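Local coordinates for protein molybdopterin synthase catalytic subunit (Homo sapiens, PDB 5MPO) that catalyses, as the large subunit of molybdopterin synthase, the transfer of two sulfur atoms from its thiocarboxylated partner MOCS2A onto precursor Z to form the dithiolene of molybdopterin, at residues Ser83-Lys88 against Val126-Asp131. Numbering follows the deposited sequence.
Sequences SDIRQK and VSYAID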
ATOM      1  N   SER C  83     -17.585   3.869  -3.624  1.00 43.79           N
ATOM      2  CA  SER C  83     -18.740   4.123  -2.819  1.00 43.71           C
ATOM      3  C   SER C  83     -18.861   3.029  -1.736  1.00 42.57           C
ATOM      4  O   SER C  83     -19.189   3.269  -0.592  1.00 43.15           O
ATOM      5  CB  SER C  83     -19.935   4.199  -3.798  1.00 45.21           C
ATOM      6  OG  SER C  83     -21.150   4.241  -3.117  1.00 50.12           O
ATOM      7  N   ASP C  84     -18.576   1.797  -2.094  1.00 45.32           N
ATOM      8  CA  ASP C  84     -18.608   0.739  -1.124  1.00 43.20           C
ATOM      9  C   ASP C  84     -17.491   0.894  -0.090  1.00 43.85           C
ATOM     10  O   ASP C  84     -17.699   0.671   1.090  1.00 45.12           O
ATOM     11  CB  ASP C  84     -18.514  -0.574  -1.861  1.00 44.73           C
ATOM     12  CG  ASP C  84     -19.857  -0.913  -2.615  1.00 46.15           C
ATOM     13  OD1 ASP C  84     -20.954  -0.370  -2.282  1.00 48.61           O
ATOM     14  OD2 ASP C  84     -19.815  -1.744  -3.516  1.00 43.59           O
ATOM     15  N   ILE C  85     -16.320   1.281  -0.538  1.00 37.97           N
ATOM     16  CA  ILE C  85     -15.242   1.578   0.351  1.00 39.49           C
ATOM     17  C   ILE C  85     -15.667   2.619   1.373  1.00 43.51           C
ATOM     18  O   ILE C  85     -15.453   2.418   2.554  1.00 39.43           O
ATOM     19  CB  ILE C  85     -13.995   2.065  -0.388  1.00 41.47           C
ATOM     20  CG1 ILE C  85     -13.270   0.869  -1.020  1.00 39.47           C
ATOM     21  CG2 ILE C  85     -13.060   2.794   0.550  1.00 42.55           C
ATOM     22  CD1 ILE C  85     -12.138   1.263  -1.925  1.00 39.15           C
ATOM     23  N   ARG C  86     -16.312   3.683   0.938  1.00 42.24           N
ATOM     24  CA  ARG C  86     -16.748   4.718   1.889  1.00 44.92           C
ATOM     25  C   ARG C  86     -17.919   4.269   2.802  1.00 46.05           C
ATOM     26  O   ARG C  86     -18.212   4.917   3.782  1.00 47.76           O
ATOM     27  CB  ARG C  86     -17.136   5.986   1.149  1.00 39.85           C
ATOM     28  CG  ARG C  86     -15.990   6.649   0.454  1.00 40.61           C
ATOM     29  CD  ARG C  86     -16.477   7.792  -0.431  1.00 44.58           C
ATOM     30  NE  ARG C  86     -15.378   8.331  -1.260  1.00 45.89           N
ATOM     31  CZ  ARG C  86     -14.369   9.080  -0.827  1.00 43.27           C
ATOM     32  NH1 ARG C  86     -14.282   9.452   0.425  1.00 43.35           N
ATOM     33  NH2 ARG C  86     -13.437   9.495  -1.675  1.00 45.04           N
ATOM     34  N   GLN C  87     -18.569   3.155   2.496  1.00 46.80           N
ATOM     35  CA  GLN C  87     -19.610   2.643   3.371  1.00 43.13           C
ATOM     36  C   GLN C  87     -18.983   1.907   4.568  1.00 44.70           C
ATOM     37  O   GLN C  87     -19.539   1.865   5.647  1.00 46.74           O
ATOM     38  CB  GLN C  87     -20.666   1.884   2.563  1.00 48.57           C
ATOM     39  CG  GLN C  87     -21.148   0.562   3.179  1.00 66.02           C
ATOM     40  CD  GLN C  87     -22.156  -0.237   2.311  1.00 75.89           C
ATOM     41  OE1 GLN C  87     -22.443   0.097   1.124  1.00 79.69           O
ATOM     42  NE2 GLN C  87     -22.708  -1.299   2.917  1.00 60.11           N
ATOM     43  N   LYS C  88     -17.780   1.409   4.429  1.00 41.63           N
ATOM     44  CA  LYS C  88     -17.149   0.770   5.563  1.00 46.02           C
ATOM     45  C   LYS C  88     -16.029   1.551   6.292  1.00 46.76           C
ATOM     46  O   LYS C  88     -15.977   1.562   7.518  1.00 40.80           O
ATOM     47  CB  LYS C  88     -16.549  -0.551   5.117  1.00 48.93           C
ATOM     48  CG  LYS C  88     -15.838  -1.236   6.250  1.00 46.59           C
ATOM     49  CD  LYS C  88     -15.455  -2.611   5.904  1.00 48.66           C
ATOM     50  CE  LYS C  88     -14.699  -3.186   7.061  1.00 45.90           C
ATOM     51  NZ  LYS C  88     -14.223  -4.504   6.669  1.00 45.80           N
ATOM     52  N   VAL C 126      -7.278  -0.128   0.095  1.00 43.90           N
ATOM     53  CA  VAL C 126      -6.490  -0.329  -1.097  1.00 42.24           C
ATOM     54  C   VAL C 126      -6.576  -1.780  -1.475  1.00 45.98           C
ATOM     55  O   VAL C 126      -6.750  -2.146  -2.651  1.00 42.29           O
ATOM     56  CB  VAL C 126      -5.038   0.085  -0.895  1.00 44.08           C
ATOM     57  CG1 VAL C 126      -4.122  -0.552  -1.929  1.00 48.14           C
ATOM     58  CG2 VAL C 126      -4.931   1.587  -1.025  1.00 45.25           C
ATOM     59  N   SER C 127      -6.477  -2.607  -0.464  1.00 43.29           N
ATOM     60  CA  SER C 127      -6.530  -4.028  -0.670  1.00 47.52           C
ATOM     61  C   SER C 127      -7.892  -4.468  -1.255  1.00 42.38           C
ATOM     62  O   SER C 127      -7.923  -5.208  -2.213  1.00 35.90           O
ATOM     63  CB  SER C 127      -6.233  -4.736   0.645  1.00 47.43           C
ATOM     64  OG  SER C 127      -6.204  -6.112   0.428  1.00 68.19           O
ATOM     65  N   TYR C 128      -8.994  -4.007  -0.668  1.00 37.74           N
ATOM     66  CA  TYR C 128     -10.312  -4.249  -1.212  1.00 42.76           C
ATOM     67  C   TYR C 128     -10.474  -3.683  -2.660  1.00 46.30           C
ATOM     68  O   TYR C 128     -11.118  -4.297  -3.482  1.00 44.24           O
ATOM     69  CB  TYR C 128     -11.373  -3.595  -0.358  1.00 41.19           C
ATOM     70  CG  TYR C 128     -12.768  -3.734  -0.953  1.00 43.74           C
ATOM     71  CD1 TYR C 128     -13.512  -4.950  -0.812  1.00 42.25           C
ATOM     72  CD2 TYR C 128     -13.366  -2.658  -1.664  1.00 42.87           C
ATOM     73  CE1 TYR C 128     -14.802  -5.068  -1.312  1.00 44.06           C
ATOM     74  CE2 TYR C 128     -14.666  -2.776  -2.199  1.00 37.25           C
ATOM     75  CZ  TYR C 128     -15.386  -3.969  -2.038  1.00 41.40           C
ATOM     76  OH  TYR C 128     -16.664  -4.088  -2.581  1.00 45.25           O
ATOM     77  N   ALA C 129      -9.895  -2.519  -2.927  1.00 42.92           N
ATOM     78  CA  ALA C 129      -9.993  -1.923  -4.232  1.00 43.05           C
ATOM     79  C   ALA C 129      -9.325  -2.799  -5.319  1.00 43.69           C
ATOM     80  O   ALA C 129      -9.964  -3.121  -6.316  1.00 51.00           O
ATOM     81  CB  ALA C 129      -9.416  -0.529  -4.216  1.00 39.55           C
ATOM     82  N   ILE C 130      -8.072  -3.171  -5.145  1.00 44.06           N
ATOM     83  CA  ILE C 130      -7.415  -4.001  -6.138  1.00 45.51           C
ATOM     84  C   ILE C 130      -8.072  -5.384  -6.309  1.00 45.28           C
ATOM     85  O   ILE C 130      -8.233  -5.849  -7.414  1.00 54.51           O
ATOM     86  CB  ILE C 130      -5.891  -4.123  -5.922  1.00 48.30           C
ATOM     87  CG1 ILE C 130      -5.255  -4.873  -7.109  1.00 48.02           C
ATOM     88  CG2 ILE C 130      -5.531  -4.851  -4.626  1.00 57.41           C
ATOM     89  CD1 ILE C 130      -5.429  -4.161  -8.464  1.00 48.64           C
ATOM     90  N   ASP C 131      -8.470  -6.016  -5.236  1.00 41.82           N
ATOM     91  CA  ASP C 131      -9.189  -7.279  -5.329  1.00 46.28           C
ATOM     92  C   ASP C 131     -10.510  -7.218  -6.065  1.00 44.81           C
ATOM     93  O   ASP C 131     -10.890  -8.159  -6.809  1.00 44.90           O
ATOM     94  CB  ASP C 131      -9.464  -7.882  -3.925  1.00 40.26           C
ATOM     95  CG  ASP C 131      -8.155  -8.384  -3.236  1.00 47.33           C
ATOM     96  OD1 ASP C 131      -7.068  -8.445  -3.882  1.00 46.44           O
ATOM     97  OD2 ASP C 131      -8.206  -8.679  -2.040  1.00 48.24           O
TER
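Ile85 reaches from the last turn of helix 73-88 to Tyr128 and Ala129 on helix 119-136, joining the two helices packed on the mixed four-stranded sheet of the MoaE alpha/beta fold. The short segments run nearly antiparallel, at 151°, with their axes 10.5 Å apart, a spacing bridged by side chains alone and without a hydrogen bond. The close packing lies on the sheet side. The extended chi2 of the isoleucine carries CD1 away from its own backbone to within 4.0 Å of Ala129 CB, while its CG1 comes to 3.6 Å from Tyr128 CD2, approaching the ring obliquely. Ile85 also rests on Val91 and Ile94 of strand 91-99, and Ala129 on Ile112 of strand 108-116, which makes this apolar group continuous with the core between the helices and the sheet.

Toward the partly exposed side the fit becomes looser. Tyr128 swings its ring out from helix 119-136, its chi1 near trans (176°), and extends it between the helices, past Ile85, as far as Asp84. There its hydroxyl comes near Asp84, with no hydrogen bond between them, and the carboxylate plane is turned 68° from the ring. Replacing Tyr128 with an alanine would probably leave Ile85 CG1 without its aromatic neighbour and open a gap between the helices, with Ala129 as the remaining partner of Ile85 across the contact. At the far end of the tyrosine, OH stands 4.0 Å from both CB and OD2 of Asp84.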